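Local coordinates for protein malate dehydrogenase (Entamoeba histolytica, PDB 3I0P) that probably catalyses the NAD-dependent interconversion of malate and oxaloacetate in the parasite Entamoeba histolytica, at residues 27-39 and 91-103. Numbering follows the deposited sequence.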
loop_
_atom_site.group_PDB
_atom_site.type_symbol
_atom_site.label_atom_id
_atom_site.label_comp_id
_atom_site.label_asym_id
_atom_site.label_seq_id
_atom_site.Cartn_x
_atom_site.Cartn_y
_atom_site.Cartn_z
ATOM N N SER A 27 -34.820 8.766 -0.203
ATOM C CA SER A 27 -33.520 9.440 -0.104
ATOM C C SER A 27 -33.626 10.956 -0.233
ATOM O O SER A 27 -34.448 11.474 -0.984
ATOM C CB SER A 27 -32.550 8.929 -1.170
ATOM O OG SER A 27 -32.405 7.525 -1.082
ATOM N N ASP A 28 -32.782 11.659 0.514
ATOM C CA ASP A 28 -32.530 13.064 0.267
ATOM C C ASP A 28 -32.059 13.183 -1.186
ATOM O O ASP A 28 -31.304 12.328 -1.670
ATOM C CB ASP A 28 -31.462 13.587 1.228
ATOM C CG ASP A 28 -30.882 14.921 0.788
ATOM O OD1 ASP A 28 -31.251 15.959 1.377
ATOM O OD2 ASP A 28 -30.067 14.940 -0.161
ATOM N N GLU A 29 -32.503 14.233 -1.876
ATOM C CA GLU A 29 -32.224 14.364 -3.303
ATOM C C GLU A 29 -30.722 14.411 -3.624
ATOM O O GLU A 29 -30.257 13.717 -4.544
ATOM C CB GLU A 29 -32.968 15.554 -3.910
ATOM C CG GLU A 29 -32.942 15.566 -5.427
ATOM C CD GLU A 29 -31.742 16.295 -6.008
ATOM O OE1 GLU A 29 -31.052 17.035 -5.270
ATOM O OE2 GLU A 29 -31.498 16.139 -7.220
ATOM N N GLU A 30 -29.968 15.218 -2.881
ATOM C CA GLU A 30 -28.527 15.273 -3.095
ATOM C C GLU A 30 -27.881 13.906 -2.815
ATOM O O GLU A 30 -27.013 13.469 -3.576
ATOM C CB GLU A 30 -27.878 16.380 -2.266
ATOM C CG GLU A 30 -26.431 16.690 -2.682
ATOM C CD GLU A 30 -25.743 17.703 -1.766
ATOM O OE1 GLU A 30 -26.344 18.111 -0.735
ATOM O OE2 GLU A 30 -24.594 18.092 -2.090
ATOM N N ASN A 31 -28.321 13.236 -1.744
ATOM C CA ASN A 31 -27.878 11.872 -1.444
ATOM C C ASN A 31 -28.096 10.913 -2.613
ATOM O O ASN A 31 -27.201 10.138 -2.954
ATOM C CB ASN A 31 -28.563 11.327 -0.189
ATOM C CG ASN A 31 -27.976 11.890 1.111
ATOM O OD1 ASN A 31 -27.142 12.808 1.100
ATOM N ND2 ASN A 31 -28.428 11.340 2.244
ATOM N N ALA A 32 -29.276 10.970 -3.240
ATOM C CA ALA A 32 -29.557 10.121 -4.402
ATOM C C ALA A 32 -28.530 10.364 -5.501
ATOM O O ALA A 32 -28.078 9.420 -6.135
ATOM C CB ALA A 32 -30.968 10.343 -4.924
ATOM N N ARG A 33 -28.157 11.629 -5.705
ATOM C CA ARG A 33 -27.164 11.995 -6.709
ATOM C C ARG A 33 -25.756 11.484 -6.394
ATOM O O ARG A 33 -25.086 10.935 -7.268
ATOM C CB ARG A 33 -27.150 13.506 -6.956
ATOM C CG ARG A 33 -28.005 13.927 -8.140
ATOM C CD ARG A 33 -27.889 15.412 -8.422
ATOM N NE ARG A 33 -28.379 16.226 -7.316
ATOM C CZ ARG A 33 -27.689 17.195 -6.725
ATOM N NH1 ARG A 33 -26.458 17.507 -7.131
ATOM N NH2 ARG A 33 -28.244 17.875 -5.727
ATOM N N MET A 34 -25.320 11.651 -5.149
ATOM C CA MET A 34 -23.998 11.194 -4.743
ATOM C C MET A 34 -23.875 9.682 -4.913
ATOM O O MET A 34 -22.899 9.204 -5.467
ATOM C CB MET A 34 -23.685 11.615 -3.301
ATOM C CG MET A 34 -23.442 13.114 -3.119
ATOM S SD MET A 34 -23.015 13.522 -1.412
ATOM C CE MET A 34 -22.656 15.274 -1.515
ATOM N N VAL A 35 -24.899 8.951 -4.472
ATOM C CA VAL A 35 -24.937 7.487 -4.515
ATOM C C VAL A 35 -25.004 6.932 -5.931
ATOM O O VAL A 35 -24.287 5.982 -6.259
ATOM C CB VAL A 35 -26.122 6.941 -3.688
ATOM C CG1 VAL A 35 -26.363 5.446 -3.939
ATOM C CG2 VAL A 35 -25.888 7.224 -2.217
ATOM N N ARG A 36 -25.855 7.509 -6.775
ATOM C CA ARG A 36 -25.979 7.006 -8.125
ATOM C C ARG A 36 -24.726 7.321 -8.943
ATOM O O ARG A 36 -24.339 6.519 -9.788
ATOM C CB ARG A 36 -27.270 7.500 -8.797
ATOM C CG ARG A 36 -27.249 8.927 -9.300
ATOM C CD ARG A 36 -26.796 9.008 -10.744
ATOM N NE ARG A 36 -26.624 10.404 -11.132
ATOM C CZ ARG A 36 -27.585 11.156 -11.651
ATOM N NH1 ARG A 36 -28.787 10.649 -11.855
ATOM N NH2 ARG A 36 -27.349 12.418 -11.975
ATOM N N ASP A 37 -24.089 8.468 -8.678
ATOM C CA ASP A 37 -22.832 8.828 -9.349
ATOM C C ASP A 37 -21.743 7.791 -9.082
ATOM O O ASP A 37 -21.054 7.355 -10.006
ATOM C CB ASP A 37 -22.329 10.205 -8.919
ATOM C CG ASP A 37 -23.018 11.349 -9.648
ATOM O OD1 ASP A 37 -23.862 11.115 -10.539
ATOM O OD2 ASP A 37 -22.690 12.509 -9.318
ATOM N N THR A 38 -21.599 7.380 -7.823
ATOM C CA THR A 38 -20.541 6.431 -7.498
ATOM C C THR A 38 -20.952 5.010 -7.838
ATOM O O THR A 38 -20.092 4.168 -8.082
ATOM C CB THR A 38 -20.002 6.525 -6.035
ATOM O OG1 THR A 38 -20.286 5.321 -5.337
ATOM C CG2 THR A 38 -20.559 7.704 -5.272
ATOM N N LEU A 39 -22.253 4.737 -7.877
ATOM C CA LEU A 39 -22.709 3.442 -8.376
ATOM C C LEU A 39 -22.498 3.334 -9.883
ATOM O O LEU A 39 -21.870 2.377 -10.338
ATOM C CB LEU A 39 -24.153 3.130 -7.972
ATOM C CG LEU A 39 -24.325 2.891 -6.469
ATOM C CD1 LEU A 39 -25.708 2.371 -6.140
ATOM C CD2 LEU A 39 -23.258 1.914 -5.972
ATOM N N GLY A 91 -25.597 6.599 7.315
ATOM C CA GLY A 91 -25.922 6.947 5.929
ATOM C C GLY A 91 -25.229 6.076 4.887
ATOM O O GLY A 91 -24.553 5.094 5.218
ATOM N N PHE A 92 -25.403 6.444 3.621
ATOM C CA PHE A 92 -24.710 5.797 2.513
ATOM C C PHE A 92 -23.219 6.075 2.588
ATOM O O PHE A 92 -22.805 7.228 2.768
ATOM C CB PHE A 92 -25.153 6.391 1.195
ATOM C CG PHE A 92 -26.582 6.148 0.842
ATOM C CD1 PHE A 92 -27.001 4.895 0.382
ATOM C CD2 PHE A 92 -27.499 7.201 0.880
ATOM C CE1 PHE A 92 -28.325 4.691 0.004
ATOM C CE2 PHE A 92 -28.814 7.006 0.496
ATOM C CZ PHE A 92 -29.233 5.753 0.060
ATOM N N GLY A 93 -22.409 5.039 2.399
ATOM C CA GLY A 93 -20.968 5.224 2.342
ATOM C C GLY A 93 -20.581 6.229 1.276
ATOM O O GLY A 93 -19.633 6.985 1.451
ATOM N N HIS A 94 -21.334 6.230 0.177
ATOM C CA HIS A 94 -21.089 7.116 -0.965
ATOM C C HIS A 94 -21.327 8.552 -0.572
ATOM O O HIS A 94 -20.618 9.449 -1.035
ATOM C CB HIS A 94 -21.994 6.760 -2.139
ATOM C CG HIS A 94 -22.369 5.316 -2.188
ATOM N ND1 HIS A 94 -23.409 4.796 -1.448
ATOM C CD2 HIS A 94 -21.830 4.275 -2.867
ATOM C CE1 HIS A 94 -23.505 3.501 -1.683
ATOM N NE2 HIS A 94 -22.561 3.158 -2.542
ATOM N N VAL A 95 -22.316 8.767 0.295
ATOM C CA VAL A 95 -22.593 10.097 0.826
ATOM C C VAL A 95 -21.448 10.534 1.741
ATOM O O VAL A 95 -20.873 11.603 1.549
ATOM C CB VAL A 95 -23.969 10.150 1.541
ATOM C CG1 VAL A 95 -24.132 11.440 2.344
ATOM C CG2 VAL A 95 -25.096 9.999 0.522
ATOM N N ASN A 96 -21.108 9.694 2.719
ATOM C CA ASN A 96 -20.030 10.000 3.657
ATOM C C ASN A 96 -18.694 10.137 2.912
ATOM O O ASN A 96 -17.935 11.095 3.131
ATOM C CB ASN A 96 -19.953 8.944 4.773
ATOM C CG ASN A 96 -21.244 8.865 5.608
ATOM O OD1 ASN A 96 -21.743 9.875 6.101
ATOM N ND2 ASN A 96 -21.778 7.658 5.766
ATOM N N GLY A 97 -18.438 9.191 2.007
ATOM C CA GLY A 97 -17.222 9.182 1.206
ATOM C C GLY A 97 -17.018 10.429 0.359
ATOM O O GLY A 97 -15.928 11.017 0.362
ATOM N N THR A 98 -18.067 10.827 -0.366
ATOM C CA THR A 98 -18.001 11.976 -1.259
ATOM C C THR A 98 -17.748 13.236 -0.454
ATOM O O THR A 98 -16.856 14.022 -0.770
ATOM C CB THR A 98 -19.283 12.109 -2.101
ATOM O OG1 THR A 98 -19.421 10.948 -2.921
ATOM C CG2 THR A 98 -19.241 13.339 -2.992
ATOM N N ILE A 99 -18.525 13.413 0.601
ATOM C CA ILE A 99 -18.335 14.554 1.484
ATOM C C ILE A 99 -16.949 14.526 2.165
ATOM O O ILE A 99 -16.222 15.524 2.132
ATOM C CB ILE A 99 -19.496 14.676 2.481
ATOM C CG1 ILE A 99 -20.783 14.980 1.703
ATOM C CG2 ILE A 99 -19.186 15.744 3.574
ATOM C CD1 ILE A 99 -22.057 14.713 2.473
ATOM N N GLY A 100 -16.579 13.370 2.725
ATOM C CA GLY A 100 -15.286 13.186 3.385
ATOM C C GLY A 100 -14.075 13.529 2.531
ATOM O O GLY A 100 -13.175 14.246 2.979
ATOM N N MET A 101 -14.047 13.021 1.304
ATOM C CA MET A 101 -12.935 13.272 0.395
ATOM C C MET A 101 -12.943 14.712 -0.126
ATOM O O MET A 101 -11.906 15.373 -0.133
ATOM C CB MET A 101 -12.919 12.252 -0.760
ATOM C CG MET A 101 -11.836 12.495 -1.810
ATOM S SD MET A 101 -10.130 12.484 -1.199
ATOM C CE MET A 101 -9.715 10.746 -1.305
ATOM N N LYS A 102 -14.109 15.204 -0.545
ATOM C CA LYS A 102 -14.237 16.603 -0.969
ATOM C C LYS A 102 -13.695 17.516 0.117
ATOM O O LYS A 102 -13.054 18.526 -0.156
ATOM C CB LYS A 102 -15.691 16.961 -1.244
ATOM C CG LYS A 102 -16.130 16.718 -2.652
ATOM C CD LYS A 102 -17.646 16.870 -2.797
ATOM C CE LYS A 102 -18.123 18.313 -2.611
ATOM N NZ LYS A 102 -19.618 18.379 -2.689
ATOM N N MET A 103 -13.972 17.129 1.353
ATOM C CA MET A 103 -13.533 17.841 2.530
ATOM C C MET A 103 -12.018 17.720 2.700
ATOM O O MET A 103 -11.345 18.716 2.968
ATOM C CB MET A 103 -14.273 17.270 3.727
ATOM C CG MET A 103 -14.195 18.077 4.976
ATOM S SD MET A 103 -15.617 17.720 6.033
ATOM C CE MET A 103 -15.074 18.662 7.460
HETATM O O HOH W 1 -20.853 11.025 -5.226
#
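V35 wedges between F92 and H94, and this small cluster is the centre of one tight part in a worked example of two helices packing almost perpendicularly; M34 carries the other. The axes of 29-39 and 93-103 pass 8.2 Å apart at 89°, so close contact is concentrated near their crossing. The CH-pi contacts divide between the methyls of V35. CG2 lies over the F92 face, 3.6 Å from the ring centroid and offset toward the rim, and also reaches the H94 ring at ND1. CG1, anti to the backbone N (chi1 168°), turns to a face of the H94 imidazole, its methyl carbon 4.2 Å from that centroid. S27 OG, whose hydrogen-bond partner is L22 O, stands at the edge of F92, near CZ. L39 CD2 packs obliquely against H94 near NE2.

Beside this cluster, the V95 methyls lie against the N31 amide, CG2 3.5 Å from N31 CG. The amide's ND2 is held by the carbonyls of A72 and P70, while D28 caps the helix start, its OD2 accepting from N31 N (2.9 Å). M34, extended beyond CG, reaches along helix 93-103 to lay SD by T98 and CE 3.7 Å from I99 CG1.

Past that methyl the packing thins toward solvent. Exposed K102 brings NZ no nearer than 4.5 Å to M34 CE, and E30, opposite in charge but not in contact with it, pairs with K73.

Helix 11-24 packs on A32, R33 and R36, whereas helices 55-64 and 127-136 close around L39, F92, T38 and H94, whose side chain is about 8 Å from bound NAD. Helix 93-111 itself is the connection of a beta-alpha-beta crossover between parallel strands 83-87 and 113-121, so the contact docks helix 29-45 onto the central mixed sheet's helical layer.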